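Local coordinates for protein N-acetylmuramoyl-L-alanine amidase (Mycolicibacterium smegmatis, PDB 7AGM) that probably cleaves the amide bond between N-acetylmuramic acid and L-alanine in peptidoglycan, as a zinc-dependent amidase of the Amidase_3 family, at residues Gly43-Phe55 / Cys183-Lys196. Numbering follows the deposited sequence. Where two conformers were deposited one is given.
Sequences GTATDDGYPEHSF and CGNMKNPVDSALMK. With ZN (zinc ion), chain C.
M186, just past the end of strand 178-185, pushes its thioether into the bend that leads into helix 52-69. Its SD lies 3.5 Å from E52 CA and also touches the CG2 of T44, while the bend at chi3 (88°) turns CE toward the carbonyl O and the CD2 of Y50. Deeper in, M195 lays CG over one face of F55, a CH-pi contact 3.8 Å from the ring centroid, with SD above the same ring as a Met-aromatic contact; C183 meets the ring's edge, its SG in the ring plane. A108 of strand 102-109 adjoins M186, M195 and F55, tying this apolar layer to the central sheet.

Two lysines secure the outer loop. K187 brings NZ to A45 O at 2.7 Å, tilted 32° from the carbonyl plane; in the conformer given, a water also joins it to D47 OD1. K196 runs extended past Y50, whose face lies beneath its CA, and meets D48 from the opposite direction; NZ forms a bidentate salt bridge on the syn lone pairs of OD1 (2.6 Å) and OD2. D48 OD2 also accepts from T46 OG1, which in turn receives Y50 N, so the type I turn T46-G49 is braced from within. A second water joins D47 N to M186 O.

Behind these, N188 caps helix 189-196 through OD1, and D191 OD2 takes N185 N while its OD1 pairs with R116. At the inner end E52, extended with CG anti to N (chi1 -180°), binds zinc through OE2 at 2.0 Å beside H17 and H107. Its OE1 accepts T44 N at 3.0 Å on the anti lone pair and a zinc-bound water, which fixes the carboxylate's rotation and leaves OE2 to the metal.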
ATOM      1  N   GLY A  43       5.070  12.294  -3.800  1.00 24.38           N
ATOM      2  CA  GLY A  43       5.042  11.076  -4.578  1.00 23.37           C
ATOM      3  C   GLY A  43       5.812  11.226  -5.878  1.00 23.05           C
ATOM      4  O   GLY A  43       6.144  12.327  -6.319  1.00 25.25           O
ATOM      5  N   THR A  44       6.107  10.088  -6.497  1.00 19.88           N
ATOM      6  CA  THR A  44       6.866  10.093  -7.736  1.00 19.41           C
ATOM      7  C   THR A  44       5.913  10.235  -8.921  1.00 17.39           C
ATOM      8  O   THR A  44       4.726  10.525  -8.761  1.00 17.58           O
ATOM      9  CB  THR A  44       7.805   8.886  -7.797  1.00 21.19           C
ATOM     10  OG1 THR A  44       8.712   9.038  -8.901  1.00 23.03           O
ATOM     11  CG2 THR A  44       7.020   7.584  -7.948  1.00 21.86           C
ATOM     12  N   ALA A  45       6.442  10.059 -10.127  1.00 16.48           N
ATOM     13  CA  ALA A  45       5.657  10.171 -11.347  1.00 16.97           C
ATOM     14  C   ALA A  45       6.401   9.450 -12.454  1.00 16.94           C
ATOM     15  O   ALA A  45       7.606   9.187 -12.353  1.00 17.49           O
ATOM     16  CB  ALA A  45       5.434  11.635 -11.760  1.00 17.48           C
ATOM     17  N   THR A  46       5.667   9.126 -13.513  1.00 16.20           N
ATOM     18  CA  THR A  46       6.321   8.611 -14.706  1.00 16.35           C
ATOM     19  C   THR A  46       7.192   9.709 -15.315  1.00 17.95           C
ATOM     20  O   THR A  46       7.093  10.886 -14.955  1.00 18.40           O
ATOM     21  CB  THR A  46       5.296   8.102 -15.727  1.00 16.03           C
ATOM     22  OG1 THR A  46       4.530   9.199 -16.250  1.00 17.40           O
ATOM     23  CG2 THR A  46       4.340   7.087 -15.075  1.00 16.38           C
ATOM     24  N   ASP A  47       8.070   9.312 -16.239  0.61 18.95           N
ATOM     25  CA  ASP A  47       8.937  10.289 -16.891  0.61 21.76           C
ATOM     26  C   ASP A  47       8.123  11.422 -17.495  0.61 26.09           C
ATOM     27  O   ASP A  47       8.523  12.591 -17.437  0.61 27.59           O
ATOM     28  CB  ASP A  47       9.766   9.612 -17.984  0.61 26.70           C
ATOM     29  CG  ASP A  47      10.884   8.765 -17.428  0.61 58.72           C
ATOM     30  OD1 ASP A  47      11.332   9.039 -16.296  0.61 38.14           O
ATOM     31  OD2 ASP A  47      11.321   7.830 -18.131  0.61 51.48           O
ATOM     32  N   ASP A  48       6.969  11.100 -18.065  1.00 23.45           N
ATOM     33  CA  ASP A  48       6.142  12.094 -18.725  1.00 22.67           C
ATOM     34  C   ASP A  48       5.011  12.622 -17.848  1.00 20.30           C
ATOM     35  O   ASP A  48       4.094  13.272 -18.364  1.00 19.66           O
ATOM     36  CB  ASP A  48       5.646  11.568 -20.069  1.00 26.58           C
ATOM     37  CG  ASP A  48       4.980  10.223 -19.958  1.00 33.21           C
ATOM     38  OD1 ASP A  48       4.678   9.626 -21.011  1.00 28.49           O
ATOM     39  OD2 ASP A  48       4.742   9.759 -18.823  1.00 25.99           O
ATOM     40  N   GLY A  49       5.063  12.375 -16.542  1.00 18.74           N
ATOM     41  CA  GLY A  49       4.309  13.164 -15.590  1.00 18.41           C
ATOM     42  C   GLY A  49       3.005  12.592 -15.083  1.00 18.99           C
ATOM     43  O   GLY A  49       2.216  13.341 -14.492  1.00 21.41           O
ATOM     44  N   TYR A  50       2.731  11.316 -15.302  1.00 17.23           N
ATOM     45  CA  TYR A  50       1.568  10.705 -14.668  1.00 16.08           C
ATOM     46  C   TYR A  50       1.912  10.467 -13.201  1.00 16.27           C
ATOM     47  O   TYR A  50       2.887   9.765 -12.914  1.00 17.04           O
ATOM     48  CB  TYR A  50       1.189   9.398 -15.364  1.00 16.43           C
ATOM     49  CG  TYR A  50       0.032   8.677 -14.709  1.00 16.71           C
ATOM     50  CD1 TYR A  50      -1.256   9.219 -14.705  1.00 17.52           C
ATOM     51  CD2 TYR A  50       0.224   7.452 -14.090  1.00 17.41           C
ATOM     52  CE1 TYR A  50      -2.316   8.552 -14.084  1.00 18.01           C
ATOM     53  CE2 TYR A  50      -0.819   6.783 -13.474  1.00 18.55           C
ATOM     54  CZ  TYR A  50      -2.085   7.330 -13.477  1.00 18.44           C
ATOM     55  OH  TYR A  50      -3.103   6.638 -12.857  1.00 20.37           O
ATOM     56  N   PRO A  51       1.191  11.066 -12.252  1.00 16.26           N
ATOM     57  CA  PRO A  51       1.651  11.053 -10.856  1.00 16.60           C
ATOM     58  C   PRO A  51       1.237   9.822 -10.068  1.00 15.52           C
ATOM     59  O   PRO A  51       0.157   9.250 -10.246  1.00 16.54           O
ATOM     60  CB  PRO A  51       0.978  12.299 -10.266  1.00 17.60           C
ATOM     61  CG  PRO A  51      -0.283  12.454 -11.053  1.00 18.15           C
ATOM     62  CD  PRO A  51      -0.004  11.912 -12.443  1.00 17.35           C
ATOM     63  N   GLU A  52       2.144   9.430  -9.163  1.00 14.93           N
ATOM     64  CA  GLU A  52       1.873   8.334  -8.241  1.00 15.20           C
ATOM     65  C   GLU A  52       0.529   8.502  -7.540  1.00 13.84           C
ATOM     66  O   GLU A  52      -0.227   7.533  -7.397  1.00 14.23           O
ATOM     67  CB  GLU A  52       2.990   8.227  -7.204  1.00 15.07           C
ATOM     68  CG  GLU A  52       2.749   7.092  -6.216  1.00 16.09           C
ATOM     69  CD  GLU A  52       3.817   6.993  -5.153  1.00 16.54           C
ATOM     70  OE1 GLU A  52       4.797   7.766  -5.219  1.00 16.78           O
ATOM     71  OE2 GLU A  52       3.675   6.148  -4.239  1.00 17.26           O
ATOM     72  N   HIS A  53       0.202   9.725  -7.112  1.00 15.02           N
ATOM     73  CA  HIS A  53      -1.012   9.901  -6.321  1.00 15.48           C
ATOM     74  C   HIS A  53      -2.269   9.534  -7.104  1.00 14.65           C
ATOM     75  O   HIS A  53      -3.243   9.062  -6.512  1.00 15.06           O
ATOM     76  CB  HIS A  53      -1.090  11.314  -5.733  1.00 16.41           C
ATOM     77  CG  HIS A  53      -1.407  12.387  -6.732  1.00 17.72           C
ATOM     78  ND1 HIS A  53      -2.684  12.627  -7.195  1.00 18.54           N
ATOM     79  CD2 HIS A  53      -0.616  13.318  -7.317  1.00 18.92           C
ATOM     80  CE1 HIS A  53      -2.664  13.645  -8.037  1.00 20.06           C
ATOM     81  NE2 HIS A  53      -1.421  14.086  -8.126  1.00 20.61           N
ATOM     82  N   SER A  54      -2.267   9.731  -8.429  1.00 15.74           N
ATOM     83  CA  SER A  54      -3.428   9.337  -9.224  1.00 16.73           C
ATOM     84  C   SER A  54      -3.459   7.830  -9.456  1.00 15.87           C
ATOM     85  O   SER A  54      -4.535   7.214  -9.421  1.00 16.20           O
ATOM     86  CB  SER A  54      -3.450  10.093 -10.551  1.00 18.21           C
ATOM     87  OG  SER A  54      -3.570  11.488 -10.317  1.00 19.61           O
ATOM     88  N   PHE A  55      -2.290   7.218  -9.667  1.00 15.91           N
ATOM     89  CA  PHE A  55      -2.233   5.765  -9.781  1.00 15.28           C
ATOM     90  C   PHE A  55      -2.753   5.096  -8.515  1.00 14.70           C
ATOM     91  O   PHE A  55      -3.556   4.156  -8.582  1.00 15.47           O
ATOM     92  CB  PHE A  55      -0.805   5.291 -10.049  1.00 15.54           C
ATOM     93  CG  PHE A  55      -0.637   3.813  -9.838  1.00 15.25           C
ATOM     94  CD1 PHE A  55      -1.131   2.905 -10.761  1.00 15.59           C
ATOM     95  CD2 PHE A  55      -0.028   3.325  -8.689  1.00 15.47           C
ATOM     96  CE1 PHE A  55      -1.011   1.536 -10.562  1.00 15.87           C
ATOM     97  CE2 PHE A  55       0.102   1.960  -8.481  1.00 15.24           C
ATOM     98  CZ  PHE A  55      -0.382   1.059  -9.413  1.00 15.40           C
ATOM     99  N   CYS A 183       3.649  -1.174  -6.189  1.00 13.48           N
ATOM    100  CA  CYS A 183       3.160  -1.980  -7.307  1.00 13.77           C
ATOM    101  C   CYS A 183       4.195  -2.133  -8.409  1.00 14.43           C
ATOM    102  O   CYS A 183       4.220  -3.165  -9.093  1.00 15.34           O
ATOM    103  CB  CYS A 183       1.888  -1.360  -7.884  1.00 14.06           C
ATOM    104  SG  CYS A 183       0.492  -1.417  -6.736  1.00 15.65           S
ATOM    105  N   GLY A 184       5.041  -1.127  -8.602  1.00 15.05           N
ATOM    106  CA  GLY A 184       5.989  -1.138  -9.702  1.00 15.75           C
ATOM    107  C   GLY A 184       6.808   0.130  -9.683  1.00 15.84           C
ATOM    108  O   GLY A 184       6.672   0.971  -8.789  1.00 16.36           O
ATOM    109  N   ASN A 185       7.652   0.264 -10.703  1.00 14.72           N
ATOM    110  CA  ASN A 185       8.560   1.398 -10.843  1.00 14.84           C
ATOM    111  C   ASN A 185       7.986   2.341 -11.902  1.00 14.97           C
ATOM    112  O   ASN A 185       7.933   1.995 -13.086  1.00 15.62           O
ATOM    113  CB  ASN A 185       9.933   0.885 -11.267  1.00 15.56           C
ATOM    114  CG  ASN A 185      10.945   1.996 -11.476  1.00 17.16           C
ATOM    115  OD1 ASN A 185      10.683   3.161 -11.172  1.00 17.80           O
ATOM    116  ND2 ASN A 185      12.128   1.631 -11.980  1.00 18.26           N
ATOM    117  N   MET A 186       7.579   3.539 -11.477  1.00 15.23           N
ATOM    118  CA  MET A 186       7.016   4.504 -12.421  1.00 15.33           C
ATOM    119  C   MET A 186       8.030   4.950 -13.465  1.00 16.13           C
ATOM    120  O   MET A 186       7.633   5.475 -14.514  1.00 16.16           O
ATOM    121  CB  MET A 186       6.479   5.734 -11.685  1.00 15.96           C
ATOM    122  CG  MET A 186       5.434   5.399 -10.627  1.00 16.02           C
ATOM    123  SD  MET A 186       4.303   6.771 -10.276  1.00 16.82           S
ATOM    124  CE  MET A 186       3.004   6.534 -11.505  1.00 17.23           C
ATOM    125  N   LYS A 187       9.320   4.770 -13.196  1.00 16.58           N
ATOM    126  CA  LYS A 187      10.375   5.145 -14.126  1.00 17.50           C
ATOM    127  C   LYS A 187      10.695   4.057 -15.141  1.00 18.37           C
ATOM    128  O   LYS A 187      11.513   4.292 -16.038  1.00 19.95           O
ATOM    129  CB  LYS A 187      11.647   5.517 -13.358  1.00 18.57           C
ATOM    130  CG  LYS A 187      11.430   6.564 -12.281  1.00 19.28           C
ATOM    131  CD  LYS A 187      10.915   7.861 -12.875  1.00 21.12           C
ATOM    132  CE  LYS A 187      10.770   8.927 -11.802  1.00 24.16           C
ATOM    133  NZ  LYS A 187      10.116  10.154 -12.343  1.00 30.41           N
ATOM    134  N   ASN A 188      10.081   2.885 -15.029  1.00 18.31           N
ATOM    135  CA  ASN A 188      10.290   1.766 -15.943  1.00 17.33           C
ATOM    136  C   ASN A 188       9.243   1.802 -17.060  1.00 17.63           C
ATOM    137  O   ASN A 188       8.070   2.076 -16.796  1.00 17.62           O
ATOM    138  CB  ASN A 188      10.178   0.443 -15.187  1.00 16.97           C
ATOM    139  CG  ASN A 188      10.179  -0.754 -16.111  1.00 16.59           C
ATOM    140  OD1 ASN A 188       9.126  -1.296 -16.441  1.00 16.37           O
ATOM    141  ND2 ASN A 188      11.364  -1.176 -16.537  1.00 17.36           N
ATOM    142  N   PRO A 189       9.630   1.528 -18.314  1.00 17.75           N
ATOM    143  CA  PRO A 189       8.647   1.612 -19.412  1.00 18.24           C
ATOM    144  C   PRO A 189       7.474   0.649 -19.302  1.00 17.76           C
ATOM    145  O   PRO A 189       6.356   1.010 -19.701  1.00 17.40           O
ATOM    146  CB  PRO A 189       9.493   1.359 -20.668  1.00 19.76           C
ATOM    147  CG  PRO A 189      10.865   1.810 -20.293  1.00 20.07           C
ATOM    148  CD  PRO A 189      11.015   1.469 -18.813  1.00 19.35           C
ATOM    149  N   VAL A 190       7.685  -0.572 -18.800  1.00 17.76           N
ATOM    150  CA  VAL A 190       6.576  -1.518 -18.693  1.00 16.91           C
ATOM    151  C   VAL A 190       5.636  -1.111 -17.563  1.00 15.56           C
ATOM    152  O   VAL A 190       4.419  -0.982 -17.756  1.00 15.81           O
ATOM    153  CB  VAL A 190       7.080  -2.959 -18.496  1.00 17.59           C
ATOM    154  CG1 VAL A 190       5.896  -3.907 -18.424  1.00 17.65           C
ATOM    155  CG2 VAL A 190       8.050  -3.370 -19.604  1.00 18.44           C
ATOM    156  N   ASP A 191       6.184  -0.912 -16.359  1.00 15.72           N
ATOM    157  CA  ASP A 191       5.329  -0.594 -15.219  1.00 15.24           C
ATOM    158  C   ASP A 191       4.586   0.719 -15.439  1.00 15.28           C
ATOM    159  O   ASP A 191       3.393   0.823 -15.130  1.00 15.67           O
ATOM    160  CB  ASP A 191       6.146  -0.528 -13.921  1.00 15.64           C
ATOM    161  CG  ASP A 191       6.633  -1.890 -13.438  1.00 16.00           C
ATOM    162  OD1 ASP A 191       6.236  -2.934 -13.992  1.00 16.19           O
ATOM    163  OD2 ASP A 191       7.415  -1.894 -12.467  1.00 15.94           O
ATOM    164  N   SER A 192       5.275   1.741 -15.958  1.00 16.13           N
ATOM    165  CA  SER A 192       4.598   3.009 -16.208  1.00 17.93           C
ATOM    166  C   SER A 192       3.456   2.853 -17.208  1.00 17.71           C
ATOM    167  O   SER A 192       2.379   3.424 -17.009  1.00 18.36           O
ATOM    168  CB  SER A 192       5.589   4.083 -16.656  1.00 19.54           C
ATOM    169  OG  SER A 192       6.171   3.760 -17.897  1.00 20.50           O
ATOM    170  N   ALA A 193       3.664   2.085 -18.286  1.00 16.74           N
ATOM    171  CA  ALA A 193       2.579   1.867 -19.242  1.00 16.11           C
ATOM    172  C   ALA A 193       1.402   1.155 -18.595  1.00 16.17           C
ATOM    173  O   ALA A 193       0.244   1.509 -18.844  1.00 17.15           O
ATOM    174  CB  ALA A 193       3.070   1.088 -20.459  1.00 15.93           C
ATOM    175  N   LEU A 194       1.672   0.150 -17.755  1.00 16.47           N
ATOM    176  CA  LEU A 194       0.591  -0.515 -17.030  1.00 16.71           C
ATOM    177  C   LEU A 194      -0.143   0.463 -16.122  1.00 17.32           C
ATOM    178  O   LEU A 194      -1.378   0.482 -16.079  1.00 18.03           O
ATOM    179  CB  LEU A 194       1.149  -1.667 -16.195  1.00 17.54           C
ATOM    180  CG  LEU A 194       1.476  -2.959 -16.934  1.00 17.84           C
ATOM    181  CD1 LEU A 194       2.287  -3.882 -16.014  1.00 17.94           C
ATOM    182  CD2 LEU A 194       0.207  -3.662 -17.416  1.00 18.66           C
ATOM    183  N   MET A 195       0.609   1.280 -15.381  1.00 17.07           N
ATOM    184  CA  MET A 195       0.014   2.181 -14.400  1.00 17.40           C
ATOM    185  C   MET A 195      -0.856   3.246 -15.049  1.00 17.82           C
ATOM    186  O   MET A 195      -1.842   3.688 -14.449  1.00 18.98           O
ATOM    187  CB  MET A 195       1.117   2.836 -13.581  1.00 18.29           C
ATOM    188  CG  MET A 195       1.760   1.859 -12.629  1.00 18.56           C
ATOM    189  SD  MET A 195       3.294   2.485 -11.950  1.00 19.11           S
ATOM    190  CE  MET A 195       3.644   1.179 -10.782  1.00 19.71           C
ATOM    191  N   LYS A 196      -0.494   3.686 -16.252  1.00 17.12           N
ATOM    192  CA  LYS A 196      -1.261   4.695 -16.967  1.00 18.10           C
ATOM    193  C   LYS A 196      -2.547   4.153 -17.578  1.00 19.17           C
ATOM    194  O   LYS A 196      -3.377   4.951 -18.030  1.00 21.48           O
ATOM    195  CB  LYS A 196      -0.411   5.269 -18.095  1.00 19.54           C
ATOM    196  CG  LYS A 196       0.766   6.102 -17.662  1.00 21.92           C
ATOM    197  CD  LYS A 196       1.574   6.424 -18.905  1.00 24.85           C
ATOM    198  CE  LYS A 196       2.724   7.333 -18.641  1.00 27.30           C
ATOM    199  NZ  LYS A 196       3.363   7.670 -19.945  1.00 26.01           N
TER
HETATM  200 ZN    ZN C 301       4.657   6.385  -2.453  0.86 17.59          ZN
HETATM  201  O   HOH W   1       8.322   6.528 -16.860  1.00 20.21           O
HETATM  202  O   HOH W   2      11.657  10.902 -14.499  1.00 30.60           O
HETATM  203  O   HOH W   3      12.145   5.036 -18.543  1.00 45.72           O
HETATM  204  O   HOH W   4       6.434   7.485  -2.934  1.00 45.81           O
HETATM  205  O   HOH W   5       6.032   6.621  -0.715  1.00 25.69           O
HETATM  206  O   HOH W   6       6.150   5.130  -3.161  1.00 21.69           O